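Local coordinates for peptidase M16 domain protein (Alicyclobacillus acidocaldarius subsp. acidocaldarius DSM 446, PDB 4XEA) that is a putative M16-family metallopeptidase that probably cleaves peptide bonds with a metal ion held in its active site, at residues 292-305 / 317-331. Numbering follows the deposited sequence.
Sequences SLLDEGLVDKGFSA and LVGGNAPHPDVLAER
Ser304 and Gly319 pair at the open end of the antiparallel hairpin 304-309/314-321, the edge hairpin of a mixed sheet within the M16 inactive domain. Ser304 N bonds Gly319 O at 3.1 Å, and Gly319 N returns to Ser304 O. Beside this pair, Phe303 sets CZ 3.4 Å from Val318 CG1. Its CG lies anti to the backbone N (chi1 -176°), which sends the ring toward Gly319 and Val318, where it crosses the Val318 side chain at a slant. Gly320 has no side chain, and a CB there would run tightly into Phe303 CA.

Ahead of strand 304-309, the loop at Asp300 faces the end of strand 317-321. Asn321 ND2 gives a hydrogen bond of 2.8 Å to the syn lone pair of Asp300 OD2, nearly in its own amide plane. The carboxylate stands 84° from that plane. Asp300 OD1 accepts from Gly302 N, an Asx turn, and takes a water that also meets Asn321 N. Without the carboxylate of Asp300, as with an alanine here, the Asn321 amide would probably lose this acceptor and the turn to Gly302 its side-chain bond.

Further out, helix 325-342 meets helix 288-295 where Leu328 CD1 lies 3.7 Å from Leu293 CD1, the side chains at about a right angle. A Schellman motif at Gly297 closes helix 288-295. In the loop that follows, Val299 CG1 touches both Leu328 methyls and Leu298 CD2 packs on Val327 CG1. Leu328 also reaches Leu253 of strand 252-258. Arg331 bends at chi2 and chi3 and brings its guanidinium to the C-terminal end of helix 288-295. Arg331 NH1 forms a salt bridge with Glu296 OE2 at 2.8 Å. Arg331 NH2 bonds Ser292 OG at 2.8 Å, and Leu293 CD2 sits 3.9 Å above the centre of one guanidinium face.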
loop_
_atom_site.group_PDB
_atom_site.type_symbol
_atom_site.label_atom_id
_atom_site.label_comp_id
_atom_site.label_asym_id
_atom_site.label_seq_id
_atom_site.Cartn_x
_atom_site.Cartn_y
_atom_site.Cartn_z
ATOM N N SER A 292 -16.925 -7.001 -17.964
ATOM C CA SER A 292 -17.285 -6.692 -19.347
ATOM C C SER A 292 -16.507 -5.460 -19.853
ATOM O O SER A 292 -16.034 -5.445 -20.994
ATOM C CB SER A 292 -18.803 -6.476 -19.467
ATOM O OG SER A 292 -19.140 -5.836 -20.693
ATOM N N LEU A 293 -16.359 -4.444 -19.007
ATOM C CA LEU A 293 -15.589 -3.257 -19.378
ATOM C C LEU A 293 -14.124 -3.592 -19.577
ATOM O O LEU A 293 -13.488 -3.070 -20.481
ATOM C CB LEU A 293 -15.680 -2.176 -18.306
ATOM C CG LEU A 293 -17.017 -1.460 -18.124
ATOM C CD1 LEU A 293 -16.925 -0.527 -16.940
ATOM C CD2 LEU A 293 -17.441 -0.700 -19.393
ATOM N N LEU A 294 -13.584 -4.447 -18.713
ATOM C CA LEU A 294 -12.178 -4.846 -18.795
ATOM C C LEU A 294 -11.926 -5.677 -20.070
ATOM O O LEU A 294 -10.970 -5.427 -20.821
ATOM C CB LEU A 294 -11.808 -5.657 -17.553
ATOM C CG LEU A 294 -10.343 -5.997 -17.282
ATOM C CD1 LEU A 294 -9.515 -4.736 -17.060
ATOM C CD2 LEU A 294 -10.258 -6.921 -16.064
ATOM N N ASP A 295 -12.803 -6.655 -20.306
ATOM C CA ASP A 295 -12.732 -7.525 -21.489
ATOM C C ASP A 295 -12.766 -6.716 -22.778
ATOM O O ASP A 295 -12.153 -7.081 -23.773
ATOM C CB ASP A 295 -13.896 -8.528 -21.481
ATOM C CG ASP A 295 -13.654 -9.716 -20.554
ATOM O OD1 ASP A 295 -12.766 -9.644 -19.677
ATOM O OD2 ASP A 295 -14.357 -10.735 -20.712
ATOM N N GLU A 296 -13.484 -5.605 -22.741
ATOM C CA GLU A 296 -13.622 -4.708 -23.879
ATOM C C GLU A 296 -12.521 -3.627 -23.923
ATOM O O GLU A 296 -12.535 -2.771 -24.805
ATOM C CB GLU A 296 -15.005 -4.062 -23.793
ATOM C CG GLU A 296 -15.506 -3.389 -25.035
ATOM C CD GLU A 296 -17.008 -3.204 -24.977
ATOM O OE1 GLU A 296 -17.701 -4.242 -24.952
ATOM O OE2 GLU A 296 -17.497 -2.044 -24.933
ATOM N N GLY A 297 -11.579 -3.658 -22.978
ATOM C CA GLY A 297 -10.490 -2.679 -22.933
ATOM C C GLY A 297 -10.911 -1.242 -22.651
ATOM O O GLY A 297 -10.164 -0.313 -22.941
ATOM N N LEU A 298 -12.096 -1.051 -22.062
ATOM C CA LEU A 298 -12.605 0.286 -21.727
ATOM C C LEU A 298 -12.057 0.830 -20.393
ATOM O O LEU A 298 -12.099 2.040 -20.169
ATOM C CB LEU A 298 -14.150 0.297 -21.721
ATOM C CG LEU A 298 -14.893 0.129 -23.050
ATOM C CD1 LEU A 298 -16.411 0.046 -22.850
ATOM C CD2 LEU A 298 -14.552 1.273 -23.992
ATOM N N VAL A 299 -11.567 -0.069 -19.524
ATOM C CA VAL A 299 -10.907 0.269 -18.262
ATOM C C VAL A 299 -9.655 -0.597 -18.038
ATOM O O VAL A 299 -9.410 -1.543 -18.782
ATOM C CB VAL A 299 -11.845 0.035 -17.048
ATOM C CG1 VAL A 299 -13.085 0.945 -17.125
ATOM C CG2 VAL A 299 -12.252 -1.427 -16.963
ATOM N N ASP A 300 -8.870 -0.272 -17.008
ATOM C CA ASP A 300 -7.819 -1.175 -16.513
ATOM C C ASP A 300 -8.092 -1.495 -15.039
ATOM O O ASP A 300 -9.121 -1.087 -14.505
ATOM C CB ASP A 300 -6.391 -0.620 -16.756
ATOM C CG ASP A 300 -6.137 0.733 -16.088
ATOM O OD1 ASP A 300 -6.636 0.988 -14.986
ATOM O OD2 ASP A 300 -5.405 1.553 -16.677
ATOM N N LYS A 301 -7.194 -2.232 -14.385
ATOM C CA LYS A 301 -7.399 -2.634 -12.974
ATOM C C LYS A 301 -7.336 -1.526 -11.929
ATOM O O LYS A 301 -7.642 -1.776 -10.758
ATOM C CB LYS A 301 -6.407 -3.741 -12.570
ATOM C CG LYS A 301 -6.859 -5.133 -12.953
ATOM C CD LYS A 301 -6.207 -5.642 -14.250
ATOM C CE LYS A 301 -6.446 -7.146 -14.438
ATOM N NZ LYS A 301 -5.895 -7.680 -15.719
ATOM N N GLY A 302 -6.931 -0.324 -12.330
ATOM C CA GLY A 302 -6.983 0.861 -11.453
ATOM C C GLY A 302 -8.349 1.558 -11.428
ATOM O O GLY A 302 -8.552 2.520 -10.703
ATOM N N PHE A 303 -9.289 1.069 -12.225
ATOM C CA PHE A 303 -10.674 1.527 -12.167
ATOM C C PHE A 303 -11.185 1.372 -10.742
ATOM O O PHE A 303 -10.960 0.349 -10.136
ATOM C CB PHE A 303 -11.527 0.674 -13.096
ATOM C CG PHE A 303 -12.961 1.117 -13.187
ATOM C CD1 PHE A 303 -13.297 2.257 -13.908
ATOM C CD2 PHE A 303 -13.978 0.385 -12.568
ATOM C CE1 PHE A 303 -14.621 2.674 -14.023
ATOM C CE2 PHE A 303 -15.330 0.791 -12.676
ATOM C CZ PHE A 303 -15.649 1.942 -13.399
ATOM N N SER A 304 -11.891 2.365 -10.214
ATOM C CA SER A 304 -12.392 2.262 -8.837
ATOM C C SER A 304 -13.633 3.115 -8.608
ATOM O O SER A 304 -13.896 4.040 -9.365
ATOM C CB SER A 304 -11.311 2.667 -7.828
ATOM O OG SER A 304 -11.086 4.056 -7.941
ATOM N N ALA A 305 -14.384 2.769 -7.570
ATOM C CA ALA A 305 -15.569 3.501 -7.158
ATOM C C ALA A 305 -15.390 3.740 -5.661
ATOM O O ALA A 305 -15.108 2.790 -4.903
ATOM C CB ALA A 305 -16.799 2.713 -7.412
ATOM N N LEU A 317 -17.505 8.970 -6.393
ATOM C CA LEU A 317 -16.634 9.048 -7.559
ATOM C C LEU A 317 -16.344 7.679 -8.151
ATOM O O LEU A 317 -15.998 6.725 -7.411
ATOM C CB LEU A 317 -15.271 9.574 -7.152
ATOM C CG LEU A 317 -15.170 10.990 -6.646
ATOM C CD1 LEU A 317 -13.637 11.269 -6.452
ATOM C CD2 LEU A 317 -15.824 11.965 -7.646
ATOM N N VAL A 318 -16.424 7.577 -9.472
ATOM C CA VAL A 318 -16.113 6.345 -10.174
ATOM C C VAL A 318 -15.297 6.693 -11.398
ATOM O O VAL A 318 -15.614 7.657 -12.107
ATOM C CB VAL A 318 -17.403 5.625 -10.652
ATOM C CG1 VAL A 318 -17.072 4.312 -11.412
ATOM C CG2 VAL A 318 -18.336 5.344 -9.470
ATOM N N GLY A 319 -14.284 5.894 -11.688
ATOM C CA GLY A 319 -13.553 6.071 -12.944
ATOM C C GLY A 319 -12.116 5.637 -12.854
ATOM O O GLY A 319 -11.753 4.830 -12.007
ATOM N N GLY A 320 -11.302 6.161 -13.749
ATOM C CA GLY A 320 -9.892 5.787 -13.822
ATOM C C GLY A 320 -9.455 6.030 -15.249
ATOM O O GLY A 320 -10.067 6.857 -15.965
ATOM N N ASN A 321 -8.411 5.312 -15.670
ATOM C CA ASN A 321 -7.932 5.368 -17.039
ATOM C C ASN A 321 -9.019 4.858 -17.995
ATOM O O ASN A 321 -9.676 3.841 -17.725
ATOM C CB ASN A 321 -6.677 4.499 -17.232
ATOM C CG ASN A 321 -5.460 5.022 -16.471
ATOM O OD1 ASN A 321 -5.352 6.204 -16.159
ATOM N ND2 ASN A 321 -4.525 4.116 -16.181
ATOM N N ALA A 322 -9.159 5.541 -19.131
ATOM C CA ALA A 322 -10.247 5.280 -20.053
ATOM C C ALA A 322 -9.809 5.575 -21.502
ATOM O O ALA A 322 -9.883 6.732 -21.943
ATOM C CB ALA A 322 -11.442 6.151 -19.680
ATOM N N PRO A 323 -9.385 4.543 -22.255
ATOM C CA PRO A 323 -8.936 4.801 -23.629
ATOM C C PRO A 323 -10.028 5.387 -24.523
ATOM O O PRO A 323 -9.717 6.072 -25.502
ATOM C CB PRO A 323 -8.519 3.404 -24.147
ATOM C CG PRO A 323 -8.336 2.584 -22.949
ATOM C CD PRO A 323 -9.288 3.116 -21.917
ATOM N N HIS A 324 -11.282 5.072 -24.208
ATOM C CA HIS A 324 -12.432 5.626 -24.909
ATOM C C HIS A 324 -13.382 6.221 -23.870
ATOM O O HIS A 324 -14.342 5.576 -23.435
ATOM C CB HIS A 324 -13.092 4.549 -25.770
ATOM C CG HIS A 324 -12.154 3.925 -26.764
ATOM N ND1 HIS A 324 -11.835 4.518 -27.968
ATOM C CD2 HIS A 324 -11.435 2.777 -26.709
ATOM C CE1 HIS A 324 -10.976 3.752 -28.619
ATOM N NE2 HIS A 324 -10.717 2.688 -27.878
ATOM N N PRO A 325 -13.096 7.457 -23.441
ATOM C CA PRO A 325 -13.803 8.008 -22.289
ATOM C C PRO A 325 -15.287 8.223 -22.543
ATOM O O PRO A 325 -16.083 8.055 -21.628
ATOM C CB PRO A 325 -13.079 9.333 -22.008
ATOM C CG PRO A 325 -12.216 9.589 -23.158
ATOM C CD PRO A 325 -12.051 8.355 -23.951
ATOM N N ASP A 326 -15.636 8.593 -23.775
ATOM C CA ASP A 326 -17.038 8.788 -24.163
ATOM C C ASP A 326 -17.823 7.488 -24.048
ATOM O O ASP A 326 -18.919 7.463 -23.489
ATOM C CB ASP A 326 -17.172 9.379 -25.588
ATOM C CG ASP A 326 -16.207 8.753 -26.613
ATOM O OD1 ASP A 326 -15.357 7.879 -26.284
ATOM O OD2 ASP A 326 -16.285 9.172 -27.785
ATOM N N VAL A 327 -17.233 6.414 -24.568
ATOM C CA VAL A 327 -17.864 5.103 -24.573
ATOM C C VAL A 327 -18.081 4.636 -23.133
ATOM O O VAL A 327 -19.156 4.134 -22.794
ATOM C CB VAL A 327 -17.033 4.059 -25.351
ATOM C CG1 VAL A 327 -17.768 2.719 -25.367
ATOM C CG2 VAL A 327 -16.759 4.525 -26.815
ATOM N N LEU A 328 -17.055 4.805 -22.299
ATOM C CA LEU A 328 -17.109 4.384 -20.889
ATOM C C LEU A 328 -18.170 5.156 -20.158
ATOM O O LEU A 328 -18.944 4.568 -19.405
ATOM C CB LEU A 328 -15.754 4.559 -20.172
ATOM C CG LEU A 328 -15.719 4.249 -18.652
ATOM C CD1 LEU A 328 -16.219 2.843 -18.349
ATOM C CD2 LEU A 328 -14.332 4.474 -18.069
ATOM N N ALA A 329 -18.214 6.469 -20.363
ATOM C CA ALA A 329 -19.261 7.283 -19.752
ATOM C C ALA A 329 -20.648 6.813 -20.159
ATOM O O ALA A 329 -21.560 6.797 -19.323
ATOM C CB ALA A 329 -19.076 8.744 -20.085
ATOM N N GLU A 330 -20.831 6.456 -21.429
ATOM C CA GLU A 330 -22.139 5.975 -21.884
ATOM C C GLU A 330 -22.511 4.654 -21.218
ATOM O O GLU A 330 -23.665 4.456 -20.836
ATOM C CB GLU A 330 -22.189 5.808 -23.409
ATOM C CG GLU A 330 -23.487 5.119 -23.906
ATOM C CD GLU A 330 -23.380 3.564 -24.036
ATOM O OE1 GLU A 330 -22.388 3.074 -24.636
ATOM O OE2 GLU A 330 -24.297 2.829 -23.577
ATOM N N ARG A 331 -21.533 3.748 -21.096
ATOM C CA ARG A 331 -21.783 2.417 -20.528
ATOM C C ARG A 331 -22.172 2.515 -19.059
ATOM O O ARG A 331 -23.048 1.776 -18.584
ATOM C CB ARG A 331 -20.549 1.513 -20.684
ATOM C CG ARG A 331 -20.308 1.011 -22.117
ATOM C CD ARG A 331 -21.263 -0.130 -22.487
ATOM N NE ARG A 331 -21.100 -1.302 -21.619
ATOM C CZ ARG A 331 -20.174 -2.252 -21.782
ATOM N NH1 ARG A 331 -19.289 -2.205 -22.789
ATOM N NH2 ARG A 331 -20.134 -3.273 -20.927
HETATM O O HOH W 1 -12.616 3.760 -22.153
HETATM O O HOH W 2 -9.791 2.351 -15.629
HETATM O O HOH W 3 -7.365 3.174 -14.000
HETATM O O HOH W 4 -9.389 4.853 -10.231
HETATM O O HOH W 5 -12.746 6.743 -7.355
#